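Serine/threonine-protein kinase/endoribonuclease IRE1 (Saccharomyces cerevisiae, PDB 2BE1) senses unfolded proteins in the endoplasmic reticulum lumen through its lumenal domain, activating its own kinase and the endoribonuclease that splices HAC1 precursor mRNA. Local coordinates at residues G213-P218 with S227-R232; L205-S210 with P264-P269; D221-A226 with R235-T240. All blocks are in the same frame, centred on the assembly; numbering follows the deposited sequence.

Contact 1 (G213-P218 with S227-R232); sequences GMCIAP and SDLDFR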
loop_
_atom_site.group_PDB
_atom_site.type_symbol
_atom_site.label_atom_id
_atom_site.label_comp_id
_atom_site.label_asym_id
_atom_site.label_seq_id
_atom_site.Cartn_x
_atom_site.Cartn_y
_atom_site.Cartn_z
ATOM N N GLY A 213 30.666 21.497 4.924
ATOM C CA GLY A 213 31.769 20.686 4.385
ATOM C C GLY A 213 31.592 19.181 4.687
ATOM O O GLY A 213 31.920 18.300 3.863
ATOM N N MET A 214 31.047 18.935 5.888
ATOM C CA MET A 214 30.867 17.618 6.524
ATOM C C MET A 214 30.153 16.620 5.648
ATOM O O MET A 214 29.740 16.906 4.505
ATOM C CB MET A 214 30.100 17.716 7.877
ATOM C CG MET A 214 30.952 17.880 9.141
ATOM S SD MET A 214 32.579 17.072 8.983
ATOM C CE MET A 214 33.521 18.345 8.069
ATOM N N CYS A 215 29.942 15.452 6.230
ATOM C CA CYS A 215 29.617 14.307 5.439
ATOM C C CYS A 215 29.696 13.054 6.366
ATOM O O CYS A 215 30.796 12.566 6.694
ATOM C CB CYS A 215 30.673 14.306 4.348
ATOM S SG CYS A 215 30.879 12.723 3.750
ATOM N N ILE A 216 28.561 12.575 6.861
ATOM C CA ILE A 216 28.681 11.679 7.973
ATOM C C ILE A 216 28.032 10.361 7.536
ATOM O O ILE A 216 27.195 10.399 6.664
ATOM C CB ILE A 216 28.119 12.255 9.284
ATOM C CG1 ILE A 216 26.796 11.633 9.497
ATOM C CG2 ILE A 216 27.908 13.779 9.315
ATOM C CD1 ILE A 216 26.619 11.211 10.881
ATOM N N ALA A 217 28.463 9.219 8.100
ATOM C CA ALA A 217 28.023 7.871 7.695
ATOM C C ALA A 217 28.042 6.872 8.866
ATOM O O ALA A 217 28.737 7.097 9.842
ATOM C CB ALA A 217 28.903 7.345 6.589
ATOM N N PRO A 218 27.257 5.763 8.785
ATOM C CA PRO A 218 27.404 4.698 9.749
ATOM C C PRO A 218 28.699 3.970 9.608
ATOM O O PRO A 218 29.107 3.628 8.503
ATOM C CB PRO A 218 26.225 3.769 9.443
ATOM C CG PRO A 218 25.821 4.075 8.259
ATOM C CD PRO A 218 26.135 5.461 7.902
ATOM N N SER A 227 33.408 12.587 7.999
ATOM C CA SER A 227 34.633 13.008 7.354
ATOM C C SER A 227 34.445 14.263 6.473
ATOM O O SER A 227 33.318 14.620 6.061
ATOM C CB SER A 227 35.144 11.859 6.528
ATOM O OG SER A 227 34.134 11.518 5.597
ATOM N N ASP A 228 35.564 14.920 6.176
ATOM C CA ASP A 228 35.521 16.082 5.304
ATOM C C ASP A 228 35.291 15.639 3.894
ATOM O O ASP A 228 35.618 14.500 3.503
ATOM C CB ASP A 228 36.780 16.955 5.398
ATOM C CG ASP A 228 37.851 16.554 4.411
ATOM O OD1 ASP A 228 38.378 15.419 4.509
ATOM O OD2 ASP A 228 38.174 17.398 3.552
ATOM N N LEU A 229 34.724 16.566 3.129
ATOM C CA LEU A 229 34.290 16.235 1.801
ATOM C C LEU A 229 35.429 16.283 0.778
ATOM O O LEU A 229 35.527 15.403 -0.110
ATOM C CB LEU A 229 33.128 17.104 1.397
ATOM C CG LEU A 229 32.403 16.289 0.344
ATOM C CD1 LEU A 229 31.321 15.422 1.020
ATOM C CD2 LEU A 229 31.847 17.166 -0.792
ATOM N N ASP A 230 36.287 17.292 0.929
ATOM C CA ASP A 230 37.413 17.533 0.037
ATOM C C ASP A 230 38.284 16.343 -0.151
ATOM O O ASP A 230 38.292 15.779 -1.215
ATOM C CB ASP A 230 38.291 18.616 0.615
ATOM C CG ASP A 230 37.902 20.020 0.153
ATOM O OD1 ASP A 230 38.721 20.944 0.417
ATOM O OD2 ASP A 230 36.815 20.198 -0.464
ATOM N N PHE A 231 39.038 15.999 0.891
ATOM C CA PHE A 231 39.843 14.760 0.950
ATOM C C PHE A 231 39.486 13.731 2.029
ATOM O O PHE A 231 40.283 13.443 2.872
ATOM C CB PHE A 231 41.333 15.063 1.056
ATOM C CG PHE A 231 41.682 16.520 1.284
ATOM C CD1 PHE A 231 42.534 17.181 0.375
ATOM C CD2 PHE A 231 41.227 17.212 2.410
ATOM C CE1 PHE A 231 42.880 18.487 0.563
ATOM C CE2 PHE A 231 41.579 18.541 2.603
ATOM C CZ PHE A 231 42.398 19.171 1.679
ATOM N N ARG A 232 38.266 13.231 1.995
ATOM C CA ARG A 232 37.800 12.160 2.827
ATOM C C ARG A 232 38.621 11.851 4.091
ATOM O O ARG A 232 39.213 10.777 4.185
ATOM C CB ARG A 232 37.742 10.916 1.948
ATOM C CG ARG A 232 36.961 11.104 0.656
ATOM C CD ARG A 232 35.646 11.726 0.995
ATOM N NE ARG A 232 34.691 10.724 1.509
ATOM C CZ ARG A 232 33.405 10.980 1.809
ATOM N NH1 ARG A 232 32.928 12.230 1.678
ATOM N NH2 ARG A 232 32.594 9.994 2.245
#

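Contact 2 (L205-S210 with P264-P269); sequences LQNTFS and PHPFNP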
loop_
_atom_site.group_PDB
_atom_site.type_symbol
_atom_site.label_atom_id
_atom_site.label_comp_id
_atom_site.label_asym_id
_atom_site.label_seq_id
_atom_site.Cartn_x
_atom_site.Cartn_y
_atom_site.Cartn_z
ATOM N N LEU A 205 16.421 15.509 -3.762
ATOM C CA LEU A 205 17.231 15.607 -4.989
ATOM C C LEU A 205 18.186 16.808 -5.037
ATOM O O LEU A 205 19.109 16.845 -5.823
ATOM C CB LEU A 205 16.363 15.618 -6.230
ATOM C CG LEU A 205 15.656 14.319 -6.555
ATOM C CD1 LEU A 205 14.724 13.870 -5.364
ATOM C CD2 LEU A 205 14.871 14.549 -7.863
ATOM N N GLN A 206 17.977 17.802 -4.209
ATOM C CA GLN A 206 18.852 18.933 -4.297
ATOM C C GLN A 206 20.007 18.708 -3.377
ATOM O O GLN A 206 21.113 19.172 -3.655
ATOM C CB GLN A 206 18.138 20.200 -3.884
ATOM C CG GLN A 206 16.910 20.510 -4.694
ATOM C CD GLN A 206 16.242 21.789 -4.227
ATOM O OE1 GLN A 206 15.013 21.879 -4.244
ATOM N NE2 GLN A 206 17.049 22.795 -3.806
ATOM N N ASN A 207 19.744 18.012 -2.268
ATOM C CA ASN A 207 20.781 17.715 -1.244
ATOM C C ASN A 207 21.789 16.635 -1.719
ATOM O O ASN A 207 22.076 15.592 -1.076
ATOM C CB ASN A 207 20.147 17.340 0.079
ATOM C CG ASN A 207 21.033 17.631 1.211
ATOM O OD1 ASN A 207 20.967 16.974 2.254
ATOM N ND2 ASN A 207 21.903 18.614 1.024
ATOM N N THR A 208 22.311 16.940 -2.896
ATOM C CA THR A 208 23.265 16.137 -3.602
ATOM C C THR A 208 24.582 15.859 -2.814
ATOM O O THR A 208 25.143 14.781 -2.900
ATOM C CB THR A 208 23.497 16.777 -4.979
ATOM O OG1 THR A 208 24.190 15.832 -5.782
ATOM C CG2 THR A 208 24.260 18.169 -4.892
ATOM N N PHE A 209 25.048 16.826 -2.042
ATOM C CA PHE A 209 26.194 16.619 -1.174
ATOM C C PHE A 209 26.084 17.666 -0.083
ATOM O O PHE A 209 25.533 18.751 -0.326
ATOM C CB PHE A 209 27.524 16.751 -1.934
ATOM C CG PHE A 209 27.677 18.062 -2.622
ATOM C CD1 PHE A 209 28.072 19.219 -1.895
ATOM C CD2 PHE A 209 27.391 18.174 -3.998
ATOM C CE1 PHE A 209 28.197 20.499 -2.528
ATOM C CE2 PHE A 209 27.506 19.449 -4.668
ATOM C CZ PHE A 209 27.924 20.618 -3.928
ATOM N N SER A 210 26.601 17.343 1.107
ATOM C CA SER A 210 26.393 18.166 2.303
ATOM C C SER A 210 26.728 19.638 2.046
ATOM O O SER A 210 27.780 19.927 1.516
ATOM C CB SER A 210 27.184 17.601 3.490
ATOM O OG SER A 210 26.324 16.822 4.305
ATOM N N PRO A 264 17.037 13.776 3.640
ATOM C CA PRO A 264 18.031 12.736 3.938
ATOM C C PRO A 264 19.382 13.261 3.668
ATOM O O PRO A 264 19.559 14.074 2.749
ATOM C CB PRO A 264 17.716 11.636 2.931
ATOM C CG PRO A 264 17.071 12.348 1.796
ATOM C CD PRO A 264 16.212 13.398 2.476
ATOM N N HIS A 265 20.314 12.809 4.498
ATOM C CA HIS A 265 21.717 13.158 4.370
ATOM C C HIS A 265 22.306 12.445 3.139
ATOM O O HIS A 265 22.074 11.260 2.990
ATOM C CB HIS A 265 22.444 12.749 5.635
ATOM C CG HIS A 265 23.854 13.232 5.687
ATOM N ND1 HIS A 265 24.825 12.792 4.822
ATOM C CD2 HIS A 265 24.456 14.126 6.488
ATOM C CE1 HIS A 265 25.974 13.372 5.098
ATOM N NE2 HIS A 265 25.772 14.193 6.104
ATOM N N PRO A 266 23.071 13.155 2.266
ATOM C CA PRO A 266 23.393 12.591 0.949
ATOM C C PRO A 266 24.252 11.397 1.176
ATOM O O PRO A 266 24.394 10.999 2.311
ATOM C CB PRO A 266 24.174 13.708 0.246
ATOM C CG PRO A 266 24.619 14.620 1.312
ATOM C CD PRO A 266 23.693 14.482 2.464
ATOM N N PHE A 267 24.796 10.775 0.138
ATOM C CA PHE A 267 25.936 9.819 0.393
ATOM C C PHE A 267 27.063 9.786 -0.706
ATOM O O PHE A 267 26.788 9.774 -1.932
ATOM C CB PHE A 267 25.453 8.406 0.875
ATOM C CG PHE A 267 25.436 7.369 -0.209
ATOM C CD1 PHE A 267 26.594 6.587 -0.441
ATOM C CD2 PHE A 267 24.281 7.189 -1.020
ATOM C CE1 PHE A 267 26.614 5.631 -1.452
ATOM C CE2 PHE A 267 24.260 6.217 -2.051
ATOM C CZ PHE A 267 25.430 5.430 -2.273
ATOM N N ASN A 268 28.314 9.778 -0.242
ATOM C CA ASN A 268 29.498 9.856 -1.125
ATOM C C ASN A 268 29.516 8.899 -2.361
ATOM O O ASN A 268 28.802 7.844 -2.364
ATOM C CB ASN A 268 30.809 9.638 -0.322
ATOM C CG ASN A 268 31.122 8.132 -0.090
ATOM O OD1 ASN A 268 30.262 7.374 0.382
ATOM N ND2 ASN A 268 32.338 7.705 -0.440
ATOM N N PRO A 269 30.368 9.247 -3.393
ATOM C CA PRO A 269 30.597 8.379 -4.564
ATOM C C PRO A 269 31.849 7.503 -4.335
ATOM O O PRO A 269 31.970 6.430 -4.908
ATOM C CB PRO A 269 30.832 9.404 -5.698
ATOM C CG PRO A 269 31.597 10.559 -5.007
ATOM C CD PRO A 269 31.190 10.488 -3.501
#

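Contact 3 (D221-A226 with R235-T240); sequences DKSLLA and RWVSPT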
loop_
_atom_site.group_PDB
_atom_site.type_symbol
_atom_site.label_atom_id
_atom_site.label_comp_id
_atom_site.label_asym_id
_atom_site.label_seq_id
_atom_site.Cartn_x
_atom_site.Cartn_y
_atom_site.Cartn_z
ATOM N N ASP A 221 31.052 -0.588 14.959
ATOM C CA ASP A 221 30.649 -0.563 16.354
ATOM C C ASP A 221 29.529 0.368 16.665
ATOM O O ASP A 221 29.660 1.161 17.586
ATOM C CB ASP A 221 31.827 -0.207 17.265
ATOM C CG ASP A 221 32.837 -1.380 17.407
ATOM O OD1 ASP A 221 32.417 -2.547 17.060
ATOM O OD2 ASP A 221 34.035 -1.141 17.840
ATOM N N LYS A 222 28.423 0.205 15.940
ATOM C CA LYS A 222 27.244 1.081 16.097
ATOM C C LYS A 222 27.671 2.537 16.324
ATOM O O LYS A 222 27.381 3.133 17.402
ATOM C CB LYS A 222 26.346 0.665 17.261
ATOM C CG LYS A 222 25.957 -0.779 17.313
ATOM C CD LYS A 222 26.876 -1.614 18.288
ATOM C CE LYS A 222 26.240 -2.955 18.747
ATOM N NZ LYS A 222 24.780 -2.744 18.991
ATOM N N SER A 223 28.378 3.101 15.343
ATOM C CA SER A 223 28.781 4.490 15.467
ATOM C C SER A 223 28.595 5.305 14.198
ATOM O O SER A 223 28.381 4.769 13.100
ATOM C CB SER A 223 30.221 4.552 15.821
ATOM O OG SER A 223 30.932 4.036 14.741
ATOM N N LEU A 224 28.677 6.613 14.356
ATOM C CA LEU A 224 28.718 7.508 13.207
ATOM C C LEU A 224 30.133 8.048 13.026
ATOM O O LEU A 224 30.786 8.478 13.983
ATOM C CB LEU A 224 27.718 8.672 13.356
ATOM C CG LEU A 224 26.274 8.500 12.822
ATOM C CD1 LEU A 224 25.971 7.185 12.099
ATOM C CD2 LEU A 224 25.176 8.776 13.873
ATOM N N LEU A 225 30.603 8.010 11.787
ATOM C CA LEU A 225 31.853 8.622 11.416
ATOM C C LEU A 225 31.572 9.750 10.426
ATOM O O LEU A 225 30.917 9.527 9.428
ATOM C CB LEU A 225 32.754 7.569 10.793
ATOM C CG LEU A 225 33.889 8.116 9.943
ATOM C CD1 LEU A 225 34.920 8.722 10.853
ATOM C CD2 LEU A 225 34.543 6.991 9.164
ATOM N N ALA A 226 32.064 10.952 10.751
ATOM C CA ALA A 226 32.035 12.182 9.911
ATOM C C ALA A 226 33.379 12.441 9.307
ATOM O O ALA A 226 34.384 12.555 10.017
ATOM C CB ALA A 226 31.681 13.383 10.723
ATOM N N ARG A 235 36.811 13.291 10.874
ATOM C CA ARG A 235 36.826 14.438 11.756
ATOM C C ARG A 235 36.212 14.098 13.065
ATOM O O ARG A 235 36.829 14.357 14.086
ATOM C CB ARG A 235 36.145 15.627 11.159
ATOM C CG ARG A 235 36.604 15.862 9.789
ATOM C CD ARG A 235 38.030 16.373 9.736
ATOM N NE ARG A 235 38.468 16.420 8.341
ATOM C CZ ARG A 235 39.668 16.804 7.914
ATOM N NH1 ARG A 235 40.628 17.180 8.755
ATOM N NH2 ARG A 235 39.899 16.794 6.609
ATOM N N TRP A 236 35.025 13.514 13.097
ATOM C CA TRP A 236 34.586 13.050 14.394
ATOM C C TRP A 236 34.052 11.635 14.329
ATOM O O TRP A 236 33.657 11.168 13.283
ATOM C CB TRP A 236 33.674 14.060 15.121
ATOM C CG TRP A 236 32.403 14.430 14.462
ATOM C CD1 TRP A 236 32.039 15.659 13.998
ATOM C CD2 TRP A 236 31.284 13.587 14.231
ATOM N NE1 TRP A 236 30.771 15.636 13.459
ATOM C CE2 TRP A 236 30.286 14.370 13.597
ATOM C CE3 TRP A 236 31.018 12.230 14.498
ATOM C CZ2 TRP A 236 29.069 13.849 13.216
ATOM C CZ3 TRP A 236 29.782 11.699 14.107
ATOM C CH2 TRP A 236 28.827 12.513 13.466
ATOM N N VAL A 237 34.105 10.924 15.445
ATOM C CA VAL A 237 33.376 9.658 15.573
ATOM C C VAL A 237 32.352 9.742 16.739
ATOM O O VAL A 237 32.635 10.235 17.816
ATOM C CB VAL A 237 34.361 8.472 15.707
ATOM C CG1 VAL A 237 33.632 7.175 15.759
ATOM C CG2 VAL A 237 35.281 8.464 14.553
ATOM N N SER A 238 31.144 9.268 16.519
ATOM C CA SER A 238 30.108 9.389 17.535
ATOM C C SER A 238 30.277 8.339 18.629
ATOM O O SER A 238 31.017 7.361 18.439
ATOM C CB SER A 238 28.805 9.082 16.874
ATOM O OG SER A 238 28.737 7.660 16.692
ATOM N N PRO A 239 29.524 8.473 19.735
ATOM C CA PRO A 239 29.535 7.415 20.722
ATOM C C PRO A 239 28.694 6.225 20.224
ATOM O O PRO A 239 28.266 6.236 19.049
ATOM C CB PRO A 239 28.914 8.069 21.961
ATOM C CG PRO A 239 28.364 9.332 21.566
ATOM C CD PRO A 239 28.586 9.537 20.099
ATOM N N THR A 240 28.458 5.211 21.067
ATOM C CA THR A 240 27.718 4.079 20.561
ATOM C C THR A 240 26.223 4.227 20.581
ATOM O O THR A 240 25.647 4.808 21.525
ATOM C CB THR A 240 28.038 2.828 21.239
ATOM O OG1 THR A 240 29.262 2.425 20.712
ATOM C CG2 THR A 240 27.074 1.746 20.771
#

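Contact 1 (G213-P218 with S227-R232)
Cys215 and Leu229 are turned toward each other by their first torsions. Leu229 carries CG opposite its backbone N (chi1 -155°), and Cys215 carries SG much the same way (chi1 155°). Leu229 CD1 then lies against Cys215 CB at 3.6 Å. This is the apolar part of a small contact. Leu229 CB also sits over the backbone of the other segment, beside the carbonyl oxygen of Gly213. Here strand 216-219 begins beside the loop that follows strand 223-227.

One clear hydrogen bond crosses between the segments. Ser227 N donates to Cys215 O over 2.9 Å, with 162° at the hydrogen. Met214 starts away from the partner segment, but its chain bends back. Its sulfur SD comes to 3.9 Å from Ser227 O, and its methyl CE comes to 4.1 Å from Asp228 CA. Arg232 folds back over its own segment, so that Ser227 OG lies 3.9 Å above the centre of the guanidinium plane.

Asp228 faces away and holds the loop together. Its OD2 accepts from Phe231 N at 3.1 Å, an Asx motif. Its OD1 accepts from Ile233 N and forms a salt bridge with Arg235. These bonds would probably keep the carboxylate ionised, and they brace the loop that carries Ser227 and Leu229. The segments themselves are joined by one backbone bond and a small apolar touch.

Contact 2 (L205-S210 with P264-P269)
Asn207 is the first residue of segment 205-210 to meet the other segment. It is the centre of an inverse gamma turn, in which Thr208 N donates to Gln206 O over 2.6 Å. Its side chain reaches toward the proline-rich segment, with CG opposite the backbone N (chi1 -154°), and crosses the ring of Pro266 at a slant. Its backbone O lies 3.1 Å from Pro266 CB. The next carbonyl, Thr208 O, lies 3.5 Å from the same carbon, so two backbone oxygens border one corner of the ring.

Phe209 turns its side chain away and offers its backbone instead. Its CA packs on Pro266 CG at 3.6 Å. The two loops pass each other here. One follows helix 201-204. The other follows strand 259-264, an edge strand within this chain of the five-stranded antiparallel sheet. The ring of Pro266 packs against the backbone of the first loop.

Ser210 ends the contact. Its N is 3.4 Å from Pro266 CG, and its OG is 3.2 Å from His265 NE2. The other ring nitrogen of that histidine, ND1, donates to Pro266 O at 3.1 Å. This bond is nearly straight, 170° at the hydrogen, and the acceptor lies close to the imidazole plane. Asp250, from the neighbouring strand 245-254, touches the side chains of Asn207, Ser210, His265 and Pro266.

Contact 3 (D221-A226 with R235-T240)
Trp236 lays its indole beneath Ala226 and reaches on to Leu224. From CB the ring leaves between the backbone N and the carbonyl carbon (chi1 61°). CG, the first ring atom, already lies under the methyl of Ala226. That methyl sits over one face of the indole and makes a CH-pi contact, with CB 3.5 Å from the centroid of the five-membered ring. NE1 donates to Arg27 O, outside the pair. CE2, at the fusion of the two rings, is the atom closest to Ala226 CB. CD2 and CZ2 also lie under that methyl. CH2 lies near both Leu224 CB and Ala226 CB. CZ3, at the far rim, meets Leu224 twice: its O at 3.4 Å near the ring plane, and its CB at 3.7 Å.

Leu225 and Val237 pack on the other face of the sheet, Leu225 CD1 against Val237 CG2 at 3.7 Å. Backbone bonds join the strands along this length. Ala226 N donates to Trp236 O over 3.0 Å. Ser238 N donates to Leu224 O. Leu224 N is held by a side chain instead: it donates to Ser238 OG at 2.6 Å, almost straight at 177°. That hydroxyl in turn donates to Pro239 O.

Ala226 O accepts from Arg235 N at 2.7 Å and, less directly, Trp236 N. Both residues thus face Ala226, a classic beta bulge in the antiparallel hairpin of strands 223-227 and 234-237.

Overall arrangement
Contacts 1 and 3 share one three-stranded antiparallel sheet, in which strand 223-227 runs between strands 216-219 and 234-237. Their centres are 12 Å apart. Ala217 N probably donates to Leu225 O at 2.8 Å, and the salt bridge of Asp228 with Arg235 also joins the two contacts. Contact 2 ties the loop before this sheet to the loop that follows strand 259-264. Its centre lies 11 Å from that of contact 1, and they touch where His265 CE1 comes to 3.2 Å from Ile216 N. Contacts 2 and 3 do not touch; their nearest atoms are about 8 Å apart. Both other contacts lie within the chain loop that contact 2 closes.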